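Local coordinates for superoxide dismutase (Anaplasma phagocytophilum, PDB 3JS4), which probably catalyses the iron-dependent dismutation of superoxide radicals into molecular oxygen and hydrogen peroxide, at residues A[26-31]-A[44-49]. Residues are numbered along the deposited sequence; the frame is centred on the assembly and turned at random.
Sequences SDLPYE and RHYNGH. With FE (Fe (III) ion), chain E.
L28 sets CG and one branch, CD2, over a face of the Y46 ring. Its CG sits 3.8 Å from the ring centroid and only 9° off the ring normal, a CH-pi contact almost exactly above the centre. CD2 reaches along the same face to Y46 CD1 at 3.8 Å. Leucine and tyrosine point in opposing senses: the leucine comes from the loop segment 26-31, ahead of helix 39-60, the tyrosine from that helix. The phenol reaches the loop with its CG anti to the backbone N (chi1 179°), which carries the ring straight out from the helix. At its far end the hydroxyl donates a hydrogen bond to the carbonyl O of S26, with Y46 OH and S26 O 2.7 Å apart. That oxygen lies at the ring edge, in the plane of the ring, whereas the donor approaches 48° away from the plane of the carbonyl. The CA of D27 lies 3.4 Å from Y46 OH, so it is the backbone of the loop that passes the phenol oxygen.

The contact belongs to the alpha-hairpin domain and lies just outside the metal shell, the side chain of Y46 being about 7 Å from that of H101. H45, the neighbour of Y46 on the helix, binds the iron through NE2 at 2.3 Å; H101, D186, H190 and a water at 2.2 Å from the iron complete the site. W105 of helix 89-106 meets the rings of both Y46 and H45 edge-to-face and also touches L28, joining the loop contact to the metal shell. Chemically, one side chain thus serves two unlike demands: its aromatic face packs against aliphatic carbon while its hydroxyl satisfies a backbone carbonyl, and these two interactions, with W105, would restrict the rotation of the ring.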
ATOM      1  N   SER A  26      -5.611 -10.984  -7.469  1.00 11.40           N
ATOM      2  CA  SER A  26      -6.761 -10.151  -7.886  1.00 11.64           C
ATOM      3  C   SER A  26      -6.402  -9.254  -9.058  1.00 10.74           C
ATOM      4  O   SER A  26      -5.295  -8.712  -9.103  1.00 10.03           O
ATOM      5  CB  SER A  26      -7.246  -9.283  -6.722  1.00 11.61           C
ATOM      6  OG  SER A  26      -7.854 -10.116  -5.752  1.00 13.91           O
ATOM      7  N   ASP A  27      -7.343  -9.092  -9.986  1.00 10.52           N
ATOM      8  CA  ASP A  27      -7.142  -8.278 -11.183  1.00 10.47           C
ATOM      9  C   ASP A  27      -6.716  -6.865 -10.834  1.00 10.33           C
ATOM     10  O   ASP A  27      -7.214  -6.285  -9.868  1.00  9.66           O
ATOM     11  CB  ASP A  27      -8.438  -8.164 -11.987  1.00 11.29           C
ATOM     12  CG  ASP A  27      -8.875  -9.478 -12.596  1.00 12.68           C
ATOM     13  OD1 ASP A  27      -8.084 -10.445 -12.632  1.00 13.81           O
ATOM     14  OD2 ASP A  27     -10.029  -9.523 -13.044  1.00 16.43           O
ATOM     15  N   LEU A  28      -5.818  -6.310 -11.636  1.00 10.07           N
ATOM     16  CA  LEU A  28      -5.542  -4.867 -11.587  1.00 10.75           C
ATOM     17  C   LEU A  28      -6.783  -4.023 -11.913  1.00 10.81           C
ATOM     18  O   LEU A  28      -7.619  -4.446 -12.704  1.00  9.97           O
ATOM     19  CB  LEU A  28      -4.444  -4.511 -12.584  1.00 10.23           C
ATOM     20  CG  LEU A  28      -3.029  -4.985 -12.263  1.00 11.36           C
ATOM     21  CD1 LEU A  28      -2.078  -4.504 -13.369  1.00 10.93           C
ATOM     22  CD2 LEU A  28      -2.554  -4.469 -10.865  1.00 10.53           C
ATOM     23  N   PRO A  29      -6.885  -2.812 -11.336  1.00 10.88           N
ATOM     24  CA  PRO A  29      -7.983  -1.930 -11.722  1.00 11.07           C
ATOM     25  C   PRO A  29      -7.792  -1.249 -13.091  1.00 11.60           C
ATOM     26  O   PRO A  29      -8.631  -0.464 -13.492  1.00 12.26           O
ATOM     27  CB  PRO A  29      -8.023  -0.870 -10.597  1.00 11.18           C
ATOM     28  CG  PRO A  29      -6.917  -1.169  -9.667  1.00 11.25           C
ATOM     29  CD  PRO A  29      -6.030  -2.226 -10.287  1.00 11.19           C
ATOM     30  N   TYR A  30      -6.703  -1.539 -13.798  1.00 11.50           N
ATOM     31  CA  TYR A  30      -6.359  -0.843 -15.046  1.00 11.70           C
ATOM     32  C   TYR A  30      -5.444  -1.787 -15.833  1.00 12.39           C
ATOM     33  O   TYR A  30      -4.967  -2.802 -15.289  1.00 11.47           O
ATOM     34  CB  TYR A  30      -5.657   0.510 -14.755  1.00 11.40           C
ATOM     35  CG  TYR A  30      -4.805   0.472 -13.477  1.00 11.44           C
ATOM     36  CD1 TYR A  30      -3.579  -0.200 -13.462  1.00 10.91           C
ATOM     37  CD2 TYR A  30      -5.239   1.074 -12.285  1.00 11.34           C
ATOM     38  CE1 TYR A  30      -2.793  -0.284 -12.309  1.00  9.72           C
ATOM     39  CE2 TYR A  30      -4.438   1.001 -11.091  1.00  8.46           C
ATOM     40  CZ  TYR A  30      -3.223   0.306 -11.132  1.00 10.02           C
ATOM     41  OH  TYR A  30      -2.425   0.179 -10.031  1.00  7.91           O
ATOM     42  N   GLU A  31      -5.204  -1.455 -17.100  1.00 12.58           N
ATOM     43  CA  GLU A  31      -4.353  -2.252 -17.989  1.00 13.62           C
ATOM     44  C   GLU A  31      -2.858  -1.923 -17.816  1.00 12.95           C
ATOM     45  O   GLU A  31      -1.985  -2.742 -18.097  1.00 12.91           O
ATOM     46  CB  GLU A  31      -4.744  -1.987 -19.447  1.00 13.76           C
ATOM     47  CG  GLU A  31      -6.110  -2.520 -19.799  1.00 18.30           C
ATOM     48  CD  GLU A  31      -6.297  -2.746 -21.293  1.00 22.90           C
ATOM     49  OE1 GLU A  31      -5.567  -2.131 -22.120  1.00 25.20           O
ATOM     50  OE2 GLU A  31      -7.181  -3.550 -21.641  1.00 23.18           O
ATOM     51  N   ARG A  44       6.668  -7.544 -14.085  1.00  8.46           N
ATOM     52  CA  ARG A  44       7.515  -8.200 -13.112  1.00  8.25           C
ATOM     53  C   ARG A  44       7.017  -8.025 -11.656  1.00  8.53           C
ATOM     54  O   ARG A  44       7.023  -8.985 -10.872  1.00  7.89           O
ATOM     55  CB  ARG A  44       8.961  -7.739 -13.307  1.00  8.89           C
ATOM     56  CG  ARG A  44       9.997  -8.452 -12.437  1.00 12.18           C
ATOM     57  CD  ARG A  44      10.057  -9.981 -12.589  1.00 16.07           C
ATOM     58  NE  ARG A  44      10.085 -10.458 -13.973  1.00 18.13           N
ATOM     59  CZ  ARG A  44      10.429 -11.706 -14.328  1.00 19.91           C
ATOM     60  NH1 ARG A  44      10.791 -12.597 -13.405  1.00 17.34           N
ATOM     61  NH2 ARG A  44      10.441 -12.059 -15.609  1.00 18.81           N
ATOM     62  N   HIS A  45       6.526  -6.836 -11.316  1.00  7.64           N
ATOM     63  CA  HIS A  45       6.072  -6.568  -9.954  1.00  7.72           C
ATOM     64  C   HIS A  45       4.794  -7.347  -9.657  1.00  8.49           C
ATOM     65  O   HIS A  45       4.653  -7.966  -8.602  1.00  8.34           O
ATOM     66  CB  HIS A  45       5.813  -5.060  -9.801  1.00  7.46           C
ATOM     67  CG  HIS A  45       5.719  -4.600  -8.381  1.00  7.61           C
ATOM     68  ND1 HIS A  45       5.682  -3.263  -8.041  1.00  7.55           N
ATOM     69  CD2 HIS A  45       5.681  -5.288  -7.213  1.00  6.71           C
ATOM     70  CE1 HIS A  45       5.590  -3.150  -6.725  1.00  6.92           C
ATOM     71  NE2 HIS A  45       5.598  -4.360  -6.200  1.00  5.38           N
ATOM     72  N   TYR A  46       3.866  -7.331 -10.617  1.00  8.37           N
ATOM     73  CA  TYR A  46       2.548  -7.949 -10.445  1.00  7.96           C
ATOM     74  C   TYR A  46       2.544  -9.457 -10.714  1.00  8.11           C
ATOM     75  O   TYR A  46       2.168 -10.223  -9.838  1.00  8.10           O
ATOM     76  CB  TYR A  46       1.525  -7.236 -11.342  1.00  7.75           C
ATOM     77  CG  TYR A  46       0.102  -7.778 -11.303  1.00  8.08           C
ATOM     78  CD1 TYR A  46      -0.684  -7.700 -10.138  1.00  7.56           C
ATOM     79  CD2 TYR A  46      -0.480  -8.310 -12.454  1.00  8.96           C
ATOM     80  CE1 TYR A  46      -2.030  -8.172 -10.145  1.00 10.35           C
ATOM     81  CE2 TYR A  46      -1.807  -8.784 -12.460  1.00  9.87           C
ATOM     82  CZ  TYR A  46      -2.565  -8.716 -11.302  1.00  9.31           C
ATOM     83  OH  TYR A  46      -3.862  -9.194 -11.338  1.00 10.65           O
ATOM     84  N   ASN A  47       2.956  -9.872 -11.915  1.00  7.75           N
ATOM     85  CA  ASN A  47       2.965 -11.301 -12.279  1.00  8.64           C
ATOM     86  C   ASN A  47       4.180 -12.057 -11.732  1.00  8.83           C
ATOM     87  O   ASN A  47       4.225 -13.287 -11.790  1.00  9.16           O
ATOM     88  CB  ASN A  47       2.840 -11.505 -13.801  1.00  7.75           C
ATOM     89  CG  ASN A  47       1.541 -10.957 -14.355  1.00  9.39           C
ATOM     90  OD1 ASN A  47       0.446 -11.311 -13.899  1.00 10.16           O
ATOM     91  ND2 ASN A  47       1.649 -10.068 -15.340  1.00  9.80           N
ATOM     92  N   GLY A  48       5.158 -11.314 -11.226  1.00  8.83           N
ATOM     93  CA  GLY A  48       6.342 -11.897 -10.587  1.00  8.81           C
ATOM     94  C   GLY A  48       6.187 -11.873  -9.066  1.00  8.31           C
ATOM     95  O   GLY A  48       5.943 -12.913  -8.451  1.00  7.35           O
ATOM     96  N   HIS A  49       6.381 -10.700  -8.456  1.00  8.43           N
ATOM     97  CA  HIS A  49       6.402 -10.600  -6.971  1.00  8.12           C
ATOM     98  C   HIS A  49       5.037 -10.876  -6.338  1.00  8.31           C
ATOM     99  O   HIS A  49       4.926 -11.714  -5.455  1.00  8.50           O
ATOM    100  CB  HIS A  49       6.912  -9.227  -6.510  1.00  8.37           C
ATOM    101  CG  HIS A  49       8.342  -8.956  -6.864  1.00  7.39           C
ATOM    102  ND1 HIS A  49       9.379  -9.164  -5.978  1.00  5.45           N
ATOM    103  CD2 HIS A  49       8.904  -8.508  -8.011  1.00  5.32           C
ATOM    104  CE1 HIS A  49      10.517  -8.820  -6.548  1.00  6.63           C
ATOM    105  NE2 HIS A  49      10.261  -8.428  -7.786  1.00  8.62           N
TER
HETATM  106 FE    FE E 207       6.283  -4.833  -4.062  1.00 15.35          FE
HETATM  107  O   HOH W   1       6.801  -5.102  -1.889  1.00  9.76           O